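Type III effector NopAA (Sinorhizobium fredii USDA 257, PDB 6SDU) hydrolyses xyloglucan through a domain of glycoside hydrolase family 12 and is a type III effector secreted by a symbiotic bacterium. Local coordinates at residues S91-Q96 against S186-I191; W104-D109 against F227-W232; M120-Y125 against S177-S182; V155-A160 against K192-W197. All coordinates share one frame; numbering follows the deposited sequence.

Interaction 1: residues S91-Q96 against S186-I191; sequences SSSFNQ and SGTVDI
Phe94 packs closely on Gly187 in this antiparallel pairing, in which residues 186-190 run along strand 90-97 as the outermost strand of their sheet. The phenyl CG sits between the backbone N and the carbonyl carbon (chi1 63°), which swings the ring across to the neighbouring strand; Gly187 N lies 3.6 Å above the ring plane, over its centre. Gly187, lacking a side chain, leaves room for the ring. The backbone bonds this pair twice, Phe94 N to Gly187 O at 3.1 Å and Gly187 N to Phe94 O at 3.1 Å. The next pair repeats this, Ser92 N to Val189 O at 3.0 Å and Val189 N to Ser92 O at 2.9 Å. On the same inward face Ser92 CB packs 3.8 Å from Val189 CG2, with Ile191 CD1 close by. The outer face is looser and polar: Ser93 OG and Thr188 OG1 share a hydrogen bond of 3.2 Å, while Asn95 OD1 merely approaches Ser186 CB at 3.5 Å. Asp190, the N-cap of helix 191-200, bonds Ser193 OG through OD2. Apart from Ser92, whose hydroxyl is bonded to Ser233 O, the inward side chains are apolar; four main-chain bonds against one between side chains imply a backbone-held edge strand.

Interaction 2: residues W104-D109 against F227-W232; sequences WDVAYD and FNFNNW
Tyr108 OH, hydrogen-bonded with Ser92 OG on strand 90-97, lies 3.4 Å from Trp232 NE1. Behind the hydroxyl the two rings approach obliquely, their planes at 40°, with Tyr108 CE1 at the indole edge, 3.8 Å from Trp232 CZ2. Tyr214 lies against both rings and is nearly parallel to that of Trp232. Strands 103-112 and 225-236 are not neighbours in one sheet: their short axes stay 11.0 Å apart and point in similar directions, and large side chains fill the distance. At the other end Phe227 makes a T-shaped pair with Trp104. The Phe227 edge, atoms CE2 and CZ, points into the face of the five-membered ring, with planes at 87° and CE2 3.7 Å from Trp104 CD2. The indole is set for this by a chi1 of 46°, CG tucked between its own backbone N and carbonyl carbon, and its NE1 is bonded to Gly101 O, which fixes the rotation of the ring. Midway, Val106 sends CG1 to the edge of Phe229, 3.9 Å from CE1, while Phe229 stacks on Trp58. Asn230 and Asn231 both face Asn95 in a classic beta bulge just before Trp232. These aromatic rings, with Val106 among them, form part of the core between the two facing sheets of the beta-jelly-roll sandwich of glycoside hydrolase family 12.

Interaction 3: residues M120-Y125 against S177-S182; sequences MLWTNY and SLLRTS
Tyr125 OH donates a 2.7 Å hydrogen bond to Arg180 O, approaching from above the carbonyl plane, and Leu178 N gives an equally short bond of 2.7 Å to Met120 O. The latter opens a parallel pairing that continues with Trp122 N to Leu178 O at 2.8 Å and Arg180 N to Trp122 O at 3.1 Å, all nearly straight. Beyond it the chain turns a corner at Thr123 and Asn124, so Tyr125 crosses back over the neighbouring strand. Arg180, bent at chi3, folds its guanidinium toward its own turn, where NE bonds Ser182 O at 2.6 Å. Leu179 fits into the corner between two aromatic side chains. Its CD1 lies over the face of Trp122, 3.8 Å from the centroid of the five-membered ring, a CH-pi contact; its CG lies over the face of Tyr125, and its CD2 meets Tyr125 CE2 at 3.9 Å. Trp122 leaves the strand with CG beside the backbone N (chi1 -66°), running alongside Leu179 in the same direction; its NE1 is buried with no partner in the model, and Met120 SD lies level with the ring edge. On the opposite face of the sheet Leu121 and Leu178 lie side by side, toward Ile194 of helix 191-200. Met120 and Trp122 both touch the bound beta-D-glucopyranose, placing this face of the strands in the sugar-binding cleft on the concave sheet of a family 12 jelly roll.

Interaction 4: residues V155-A160 against K192-W197; sequences VNVGGA and KSILQW
Val157, at the head of a beta hairpin, packs on Ile194 and Trp197, and Gly158 on Ile194, so that helix 191-200 lies against the outer edge of the mixed sheet of this jelly roll. Within the two segments the backbone bonds are internal. A type I' turn from Val157 to Ala160 is closed by Val157 N to Ala160 O at 3.0 Å and by Ala160 N to Val157 O at 3.2 Å; the positive phi of Gly158 and the backbone angles of Gly159 suit glycine. In the helix, Trp197 N bonds Ser193 O at 2.9 Å. Outside the segments, Gly158 is bonded to the backbone of Asp190, at the N-cap of the helix. Across the contact itself the interactions are apolar. Val157 splits its two methyls, CG1 meeting Ile194 CG1 at 3.8 Å and CG2 reaching Trp197 CB at 3.7 Å, each pair of side chains crossing at about a right angle. The absence of a side chain on Gly158 lets the turn come down onto the same Ile194 CG1, 3.9 Å from Gly158 CA. Trp197, with CG anti to the backbone N (chi1 -179°), extends along the hairpin to meet Val155 from the opposite direction, and Tyr152 meets its ring edge-to-face. Val155 CG1 rests 3.6 Å from both CZ2 and CE2 of that indole.

How the interactions relate
Strand 103-112 of interaction 2 is the neighbour of strand 117-125 of interaction 3 in the mixed sheet that carries the sugar, Tyr108 N lying 2.7 Å from Leu121 O; the other half of interaction 2 belongs to the facing sheet. The side chain of Met120 in interaction 3 is about 3 Å from a bound glucose, that of Trp104 in interaction 2 about 10 Å. Interaction 1 joins interaction 2 in the facing sheet, with Asn95 O 2.8 Å from Asn230 N, and its Phe94 touches Thr123 of interaction 3. Interaction 4 lies furthest out, yet Ile194 CD1 packs 3.9 Å from Leu121 CD1, on the side of the sheet away from the cleft.

Interaction 1: residues S91-Q96 against S186-I191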
# COMPACT_ATOMS: atom_id res chain seq x y z
N SER A 91 1.89 8.37 12.46
CA SER A 91 1.45 7.00 12.66
C SER A 91 0.11 6.80 11.96
O SER A 91 -0.57 7.75 11.57
CB SER A 91 1.31 6.67 14.14
OG SER A 91 0.29 7.47 14.70
N SER A 92 -0.25 5.53 11.77
CA SER A 92 -1.49 5.20 11.10
C SER A 92 -2.09 3.94 11.70
O SER A 92 -1.36 3.04 12.13
CB SER A 92 -1.25 5.03 9.59
OG SER A 92 -2.46 5.02 8.88
N SER A 93 -3.43 3.89 11.77
CA SER A 93 -4.16 2.72 12.23
C SER A 93 -5.02 2.15 11.11
O SER A 93 -5.67 2.91 10.39
CB SER A 93 -5.06 3.07 13.41
OG SER A 93 -4.28 3.37 14.55
N PHE A 94 -5.06 0.82 10.98
CA PHE A 94 -5.86 0.14 9.97
C PHE A 94 -6.62 -1.03 10.59
O PHE A 94 -6.15 -1.66 11.54
CB PHE A 94 -4.98 -0.38 8.80
CG PHE A 94 -3.96 -1.42 9.21
CD1 PHE A 94 -2.76 -1.05 9.81
CD2 PHE A 94 -4.19 -2.78 8.97
CE1 PHE A 94 -1.81 -1.99 10.19
CE2 PHE A 94 -3.24 -3.74 9.34
CZ PHE A 94 -2.05 -3.33 9.96
N ASN A 95 -7.83 -1.26 10.10
CA ASN A 95 -8.63 -2.43 10.46
C ASN A 95 -9.37 -2.88 9.20
O ASN A 95 -10.14 -2.10 8.63
CB ASN A 95 -9.60 -2.08 11.59
CG ASN A 95 -10.43 -3.26 12.03
OD1 ASN A 95 -9.94 -4.39 12.06
ND2 ASN A 95 -11.69 -3.02 12.35
N GLN A 96 -9.17 -4.13 8.77
CA GLN A 96 -9.72 -4.52 7.48
C GLN A 96 -10.29 -5.94 7.49
O GLN A 96 -10.00 -6.75 8.37
CB GLN A 96 -8.66 -4.41 6.38
CG GLN A 96 -7.56 -5.48 6.49
CD GLN A 96 -6.19 -4.93 6.17
OE1 GLN A 96 -6.02 -3.73 5.97
NE2 GLN A 96 -5.20 -5.83 6.10
N SER A 186 -5.38 -5.97 11.40
CA SER A 186 -5.55 -4.76 12.20
C SER A 186 -4.23 -4.48 12.90
O SER A 186 -3.52 -5.40 13.30
CB SER A 186 -6.70 -4.89 13.21
OG SER A 186 -6.32 -5.74 14.28
N GLY A 187 -3.92 -3.20 13.06
CA GLY A 187 -2.66 -2.83 13.67
C GLY A 187 -2.42 -1.34 13.55
O GLY A 187 -3.28 -0.59 13.09
N THR A 188 -1.23 -0.93 13.99
CA THR A 188 -0.80 0.47 13.97
C THR A 188 0.65 0.52 13.52
O THR A 188 1.47 -0.26 14.01
CB THR A 188 -0.95 1.11 15.35
OG1 THR A 188 -2.32 1.10 15.76
CG2 THR A 188 -0.44 2.55 15.34
N VAL A 189 0.97 1.42 12.59
CA VAL A 189 2.33 1.55 12.09
C VAL A 189 2.88 2.92 12.47
O VAL A 189 2.20 3.94 12.34
CB VAL A 189 2.41 1.37 10.56
CG1 VAL A 189 2.27 -0.09 10.18
CG2 VAL A 189 1.34 2.20 9.90
N ASP A 190 4.14 2.93 12.90
CA ASP A 190 4.86 4.16 13.21
C ASP A 190 5.66 4.48 11.95
O ASP A 190 6.77 3.97 11.74
CB ASP A 190 5.73 3.99 14.45
CG ASP A 190 6.57 5.22 14.77
OD1 ASP A 190 6.44 6.25 14.06
OD2 ASP A 190 7.39 5.14 15.72
N ILE A 191 5.05 5.28 11.07
CA ILE A 191 5.68 5.59 9.79
C ILE A 191 6.92 6.45 10.00
O ILE A 191 7.95 6.25 9.33
CB ILE A 191 4.64 6.25 8.85
CG1 ILE A 191 3.46 5.29 8.65
CG2 ILE A 191 5.27 6.62 7.50
CD1 ILE A 191 2.28 5.85 7.87

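Interaction 2: residues W104-D109 against F227-W232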
# COMPACT_ATOMS: atom_id res chain seq x y z
N TRP A 104 -3.22 -10.47 -4.69
CA TRP A 104 -3.31 -9.08 -4.24
C TRP A 104 -2.42 -8.86 -3.02
O TRP A 104 -1.92 -9.79 -2.38
CB TRP A 104 -4.76 -8.69 -3.92
CG TRP A 104 -5.49 -9.72 -3.09
CD1 TRP A 104 -6.33 -10.69 -3.56
CD2 TRP A 104 -5.45 -9.89 -1.66
NE1 TRP A 104 -6.81 -11.44 -2.52
CE2 TRP A 104 -6.28 -10.97 -1.35
CE3 TRP A 104 -4.78 -9.23 -0.62
CZ2 TRP A 104 -6.47 -11.42 -0.02
CZ3 TRP A 104 -4.98 -9.66 0.67
CH2 TRP A 104 -5.80 -10.74 0.97
N ASP A 105 -2.21 -7.59 -2.72
CA ASP A 105 -1.50 -7.20 -1.52
C ASP A 105 -2.14 -5.93 -0.99
O ASP A 105 -2.42 -5.02 -1.77
CB ASP A 105 -0.01 -7.03 -1.78
CG ASP A 105 0.30 -6.01 -2.87
OD1 ASP A 105 0.50 -4.81 -2.54
OD2 ASP A 105 0.38 -6.42 -4.05
N VAL A 106 -2.50 -5.93 0.29
CA VAL A 106 -3.01 -4.76 0.97
C VAL A 106 -1.78 -4.01 1.47
O VAL A 106 -0.97 -4.58 2.19
CB VAL A 106 -3.95 -5.15 2.13
CG1 VAL A 106 -4.46 -3.93 2.85
CG2 VAL A 106 -5.13 -5.96 1.59
N ALA A 107 -1.62 -2.74 1.07
CA ALA A 107 -0.36 -2.08 1.41
C ALA A 107 -0.53 -0.59 1.68
O ALA A 107 -1.37 0.08 1.06
CB ALA A 107 0.67 -2.24 0.28
N TYR A 108 0.34 -0.07 2.56
CA TYR A 108 0.60 1.36 2.68
C TYR A 108 1.45 1.77 1.49
O TYR A 108 2.34 1.02 1.06
CB TYR A 108 1.36 1.70 3.97
CG TYR A 108 0.48 1.84 5.16
CD1 TYR A 108 -0.19 3.03 5.41
CD2 TYR A 108 0.26 0.77 6.01
CE1 TYR A 108 -1.04 3.16 6.50
CE2 TYR A 108 -0.58 0.89 7.11
CZ TYR A 108 -1.24 2.08 7.34
OH TYR A 108 -2.08 2.22 8.41
N ASP A 109 1.17 2.94 0.93
CA ASP A 109 1.95 3.50 -0.18
C ASP A 109 2.35 4.91 0.24
O ASP A 109 1.52 5.82 0.26
CB ASP A 109 1.13 3.49 -1.48
CG ASP A 109 1.99 3.34 -2.74
OD1 ASP A 109 3.06 2.70 -2.70
OD2 ASP A 109 1.59 3.90 -3.78
N PHE A 227 -13.14 -6.06 -0.33
CA PHE A 227 -12.19 -5.60 0.69
C PHE A 227 -12.85 -4.49 1.49
O PHE A 227 -13.27 -3.48 0.91
CB PHE A 227 -10.89 -5.09 0.06
CG PHE A 227 -10.15 -6.11 -0.75
CD1 PHE A 227 -10.53 -6.39 -2.06
CD2 PHE A 227 -9.05 -6.79 -0.22
CE1 PHE A 227 -9.84 -7.31 -2.82
CE2 PHE A 227 -8.36 -7.72 -0.98
CZ PHE A 227 -8.77 -8.00 -2.27
N ASN A 228 -12.98 -4.67 2.80
CA ASN A 228 -13.57 -3.67 3.67
C ASN A 228 -12.49 -3.05 4.55
O ASN A 228 -11.76 -3.76 5.25
CB ASN A 228 -14.67 -4.25 4.57
CG ASN A 228 -15.85 -4.76 3.79
OD1 ASN A 228 -16.48 -4.01 3.04
ND2 ASN A 228 -16.19 -6.03 3.98
N PHE A 229 -12.43 -1.72 4.58
CA PHE A 229 -11.49 -1.03 5.44
C PHE A 229 -12.40 -0.37 6.47
O PHE A 229 -12.94 0.72 6.25
CB PHE A 229 -10.62 -0.05 4.64
CG PHE A 229 -9.79 -0.74 3.57
CD1 PHE A 229 -8.55 -1.27 3.88
CD2 PHE A 229 -10.27 -0.89 2.28
CE1 PHE A 229 -7.78 -1.92 2.90
CE2 PHE A 229 -9.52 -1.56 1.30
CZ PHE A 229 -8.28 -2.08 1.61
N ASN A 230 -12.53 -1.03 7.62
CA ASN A 230 -13.50 -0.58 8.62
C ASN A 230 -12.97 0.62 9.37
O ASN A 230 -13.75 1.48 9.80
CB ASN A 230 -13.79 -1.68 9.64
CG ASN A 230 -14.36 -2.90 9.01
OD1 ASN A 230 -15.25 -2.82 8.15
ND2 ASN A 230 -13.89 -4.07 9.44
N ASN A 231 -11.66 0.71 9.52
CA ASN A 231 -11.09 1.93 10.03
C ASN A 231 -9.78 2.19 9.32
O ASN A 231 -9.04 1.26 9.00
CB ASN A 231 -10.89 1.87 11.54
CG ASN A 231 -10.31 3.14 12.07
OD1 ASN A 231 -10.93 4.20 11.94
ND2 ASN A 231 -9.11 3.07 12.62
N TRP A 232 -9.53 3.47 9.04
CA TRP A 232 -8.23 3.95 8.57
C TRP A 232 -8.09 5.40 9.00
O TRP A 232 -8.94 6.23 8.64
CB TRP A 232 -8.06 3.82 7.05
CG TRP A 232 -6.60 3.98 6.66
CD1 TRP A 232 -5.62 3.04 6.82
CD2 TRP A 232 -5.95 5.15 6.10
NE1 TRP A 232 -4.41 3.55 6.40
CE2 TRP A 232 -4.58 4.83 5.95
CE3 TRP A 232 -6.39 6.41 5.71
CZ2 TRP A 232 -3.66 5.72 5.40
CZ3 TRP A 232 -5.47 7.30 5.17
CH2 TRP A 232 -4.13 6.95 5.01

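Interaction 3: residues M120-Y125 against S177-S182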
# COMPACT_ATOMS: atom_id res chain seq x y z
N MET A 120 6.59 1.17 0.57
CA MET A 120 5.41 0.31 0.68
C MET A 120 5.50 -0.53 1.94
O MET A 120 6.58 -1.03 2.29
CB MET A 120 5.28 -0.64 -0.53
CG MET A 120 5.25 0.01 -1.92
SD MET A 120 4.48 -1.09 -3.14
CE MET A 120 2.77 -0.88 -2.67
N LEU A 121 4.38 -0.67 2.63
CA LEU A 121 4.27 -1.55 3.79
C LEU A 121 3.11 -2.50 3.51
O LEU A 121 1.96 -2.07 3.50
CB LEU A 121 4.06 -0.77 5.09
CG LEU A 121 4.83 0.54 5.29
CD1 LEU A 121 4.33 1.28 6.54
CD2 LEU A 121 6.32 0.28 5.37
N TRP A 122 3.42 -3.77 3.25
CA TRP A 122 2.42 -4.80 2.96
C TRP A 122 1.92 -5.43 4.27
O TRP A 122 2.68 -6.12 4.95
CB TRP A 122 3.01 -5.89 2.05
CG TRP A 122 3.39 -5.45 0.63
CD1 TRP A 122 3.72 -4.19 0.20
CD2 TRP A 122 3.51 -6.31 -0.52
NE1 TRP A 122 4.01 -4.20 -1.15
CE2 TRP A 122 3.89 -5.49 -1.62
CE3 TRP A 122 3.31 -7.68 -0.74
CZ2 TRP A 122 4.09 -6.00 -2.91
CZ3 TRP A 122 3.50 -8.20 -2.04
CH2 TRP A 122 3.88 -7.35 -3.10
N THR A 123 0.65 -5.20 4.61
CA THR A 123 0.12 -5.77 5.85
C THR A 123 -0.46 -7.17 5.67
O THR A 123 -0.31 -8.01 6.56
CB THR A 123 -0.95 -4.85 6.45
OG1 THR A 123 -2.06 -4.74 5.54
CG2 THR A 123 -0.36 -3.49 6.76
N ASN A 124 -1.19 -7.43 4.58
CA ASN A 124 -1.76 -8.75 4.31
C ASN A 124 -1.71 -8.93 2.80
O ASN A 124 -1.93 -7.97 2.05
CB ASN A 124 -3.20 -8.91 4.84
CG ASN A 124 -3.63 -10.39 4.97
OD1 ASN A 124 -2.89 -11.32 4.64
ND2 ASN A 124 -4.85 -10.59 5.45
N TYR A 125 -1.35 -10.12 2.35
CA TYR A 125 -1.11 -10.33 0.92
C TYR A 125 -1.25 -11.82 0.63
O TYR A 125 -1.32 -12.65 1.54
CB TYR A 125 0.26 -9.77 0.50
CG TYR A 125 1.41 -10.06 1.48
CD1 TYR A 125 1.56 -9.32 2.67
CD2 TYR A 125 2.35 -11.03 1.19
CE1 TYR A 125 2.60 -9.58 3.54
CE2 TYR A 125 3.39 -11.30 2.06
CZ TYR A 125 3.52 -10.58 3.23
OH TYR A 125 4.56 -10.86 4.08
N SER A 177 10.13 -1.70 -0.24
CA SER A 177 8.94 -2.42 0.20
C SER A 177 9.21 -3.23 1.46
O SER A 177 10.18 -4.00 1.50
CB SER A 177 8.42 -3.35 -0.89
OG SER A 177 8.23 -2.66 -2.10
N LEU A 178 8.36 -3.09 2.46
CA LEU A 178 8.44 -3.88 3.68
C LEU A 178 7.24 -4.83 3.72
O LEU A 178 6.10 -4.37 3.68
CB LEU A 178 8.48 -2.99 4.92
CG LEU A 178 9.84 -2.34 5.20
CD1 LEU A 178 10.15 -1.27 4.19
CD2 LEU A 178 9.88 -1.77 6.63
N LEU A 179 7.51 -6.13 3.80
CA LEU A 179 6.47 -7.15 3.88
C LEU A 179 6.44 -7.65 5.31
O LEU A 179 7.47 -8.10 5.82
CB LEU A 179 6.74 -8.31 2.91
CG LEU A 179 6.23 -8.19 1.47
CD1 LEU A 179 6.77 -6.96 0.78
CD2 LEU A 179 6.59 -9.47 0.68
N ARG A 180 5.29 -7.54 5.97
CA ARG A 180 5.21 -8.00 7.35
C ARG A 180 5.46 -9.51 7.41
O ARG A 180 4.83 -10.28 6.69
CB ARG A 180 3.84 -7.68 7.95
CG ARG A 180 3.89 -6.60 8.99
CD ARG A 180 2.59 -6.47 9.71
NE ARG A 180 2.48 -7.51 10.71
CZ ARG A 180 2.13 -7.29 11.97
NH1 ARG A 180 1.86 -6.06 12.38
NH2 ARG A 180 2.05 -8.30 12.80
N THR A 181 6.38 -9.91 8.30
CA THR A 181 6.70 -11.33 8.43
C THR A 181 5.52 -12.11 8.98
O THR A 181 5.43 -13.32 8.76
CB THR A 181 7.94 -11.54 9.31
OG1 THR A 181 7.71 -10.99 10.62
CG2 THR A 181 9.15 -10.88 8.66
N SER A 182 4.67 -11.46 9.77
CA SER A 182 3.39 -12.01 10.20
C SER A 182 2.27 -11.13 9.64
O SER A 182 2.19 -9.94 9.97
CB SER A 182 3.31 -12.12 11.73
OG SER A 182 2.20 -12.91 12.11

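Interaction 4: residues V155-A160 against K192-W197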
# COMPACT_ATOMS: atom_id res chain seq x y z
N VAL A 155 13.57 -7.41 10.02
CA VAL A 155 13.84 -6.10 10.59
C VAL A 155 12.69 -5.73 11.50
O VAL A 155 11.52 -5.77 11.10
CB VAL A 155 14.03 -5.06 9.47
CG1 VAL A 155 14.27 -3.68 10.08
CG2 VAL A 155 15.16 -5.49 8.56
N ASN A 156 13.00 -5.39 12.75
CA ASN A 156 11.99 -4.97 13.70
C ASN A 156 12.03 -3.45 13.77
O ASN A 156 12.98 -2.88 14.30
CB ASN A 156 12.20 -5.59 15.08
CG ASN A 156 10.98 -5.44 15.96
OD1 ASN A 156 10.66 -4.34 16.41
ND2 ASN A 156 10.27 -6.54 16.18
N VAL A 157 11.01 -2.81 13.19
CA VAL A 157 10.91 -1.35 13.16
C VAL A 157 9.44 -0.97 13.15
O VAL A 157 8.58 -1.74 12.69
CB VAL A 157 11.64 -0.75 11.93
CG1 VAL A 157 10.87 -1.03 10.65
CG2 VAL A 157 11.87 0.73 12.11
N GLY A 158 9.14 0.21 13.68
CA GLY A 158 7.81 0.79 13.63
C GLY A 158 6.66 -0.08 14.12
O GLY A 158 5.52 0.06 13.66
N GLY A 159 6.95 -0.94 15.09
CA GLY A 159 5.94 -1.77 15.73
C GLY A 159 5.71 -3.14 15.14
O GLY A 159 4.69 -3.76 15.47
N ALA A 160 6.60 -3.62 14.27
CA ALA A 160 6.42 -4.93 13.66
C ALA A 160 7.74 -5.41 13.09
O ALA A 160 8.73 -4.69 13.08
CB ALA A 160 5.34 -4.89 12.57
N LYS A 192 6.88 7.37 10.96
CA LYS A 192 8.03 8.23 11.21
C LYS A 192 9.29 7.40 11.45
O LYS A 192 10.30 7.59 10.77
CB LYS A 192 7.75 9.13 12.41
CG LYS A 192 8.87 10.08 12.79
CD LYS A 192 8.68 10.53 14.23
CE LYS A 192 9.92 11.18 14.80
NZ LYS A 192 9.66 11.82 16.12
N SER A 193 9.19 6.41 12.35
CA SER A 193 10.31 5.53 12.69
C SER A 193 10.75 4.68 11.51
O SER A 193 11.94 4.38 11.37
CB SER A 193 9.93 4.62 13.85
OG SER A 193 9.75 5.34 15.05
N ILE A 194 9.79 4.20 10.70
CA ILE A 194 10.16 3.39 9.55
C ILE A 194 10.95 4.22 8.55
O ILE A 194 11.99 3.77 8.05
CB ILE A 194 8.91 2.76 8.90
CG1 ILE A 194 8.32 1.69 9.83
CG2 ILE A 194 9.25 2.18 7.53
CD1 ILE A 194 6.94 1.17 9.39
N LEU A 195 10.50 5.44 8.28
CA LEU A 195 11.24 6.32 7.39
C LEU A 195 12.61 6.67 7.98
O LEU A 195 13.62 6.74 7.26
CB LEU A 195 10.42 7.59 7.13
CG LEU A 195 9.11 7.34 6.39
CD1 LEU A 195 8.28 8.62 6.24
CD2 LEU A 195 9.39 6.69 5.02
N GLN A 196 12.68 6.83 9.31
CA GLN A 196 13.96 7.12 9.96
C GLN A 196 14.93 5.96 9.78
O GLN A 196 16.11 6.18 9.48
CB GLN A 196 13.74 7.43 11.44
CG GLN A 196 13.20 8.82 11.69
CD GLN A 196 12.81 9.08 13.14
OE1 GLN A 196 12.57 8.15 13.92
NE2 GLN A 196 12.75 10.36 13.51
N TRP A 197 14.44 4.72 9.91
CA TRP A 197 15.29 3.55 9.70
C TRP A 197 15.77 3.45 8.25
O TRP A 197 16.93 3.10 8.00
CB TRP A 197 14.55 2.29 10.12
CG TRP A 197 15.36 1.02 9.96
CD1 TRP A 197 16.14 0.40 10.91
CD2 TRP A 197 15.48 0.21 8.77
NE1 TRP A 197 16.73 -0.73 10.39
CE2 TRP A 197 16.33 -0.88 9.08
CE3 TRP A 197 14.94 0.30 7.48
CZ2 TRP A 197 16.66 -1.86 8.15
CZ3 TRP A 197 15.27 -0.68 6.55
CH2 TRP A 197 16.12 -1.74 6.89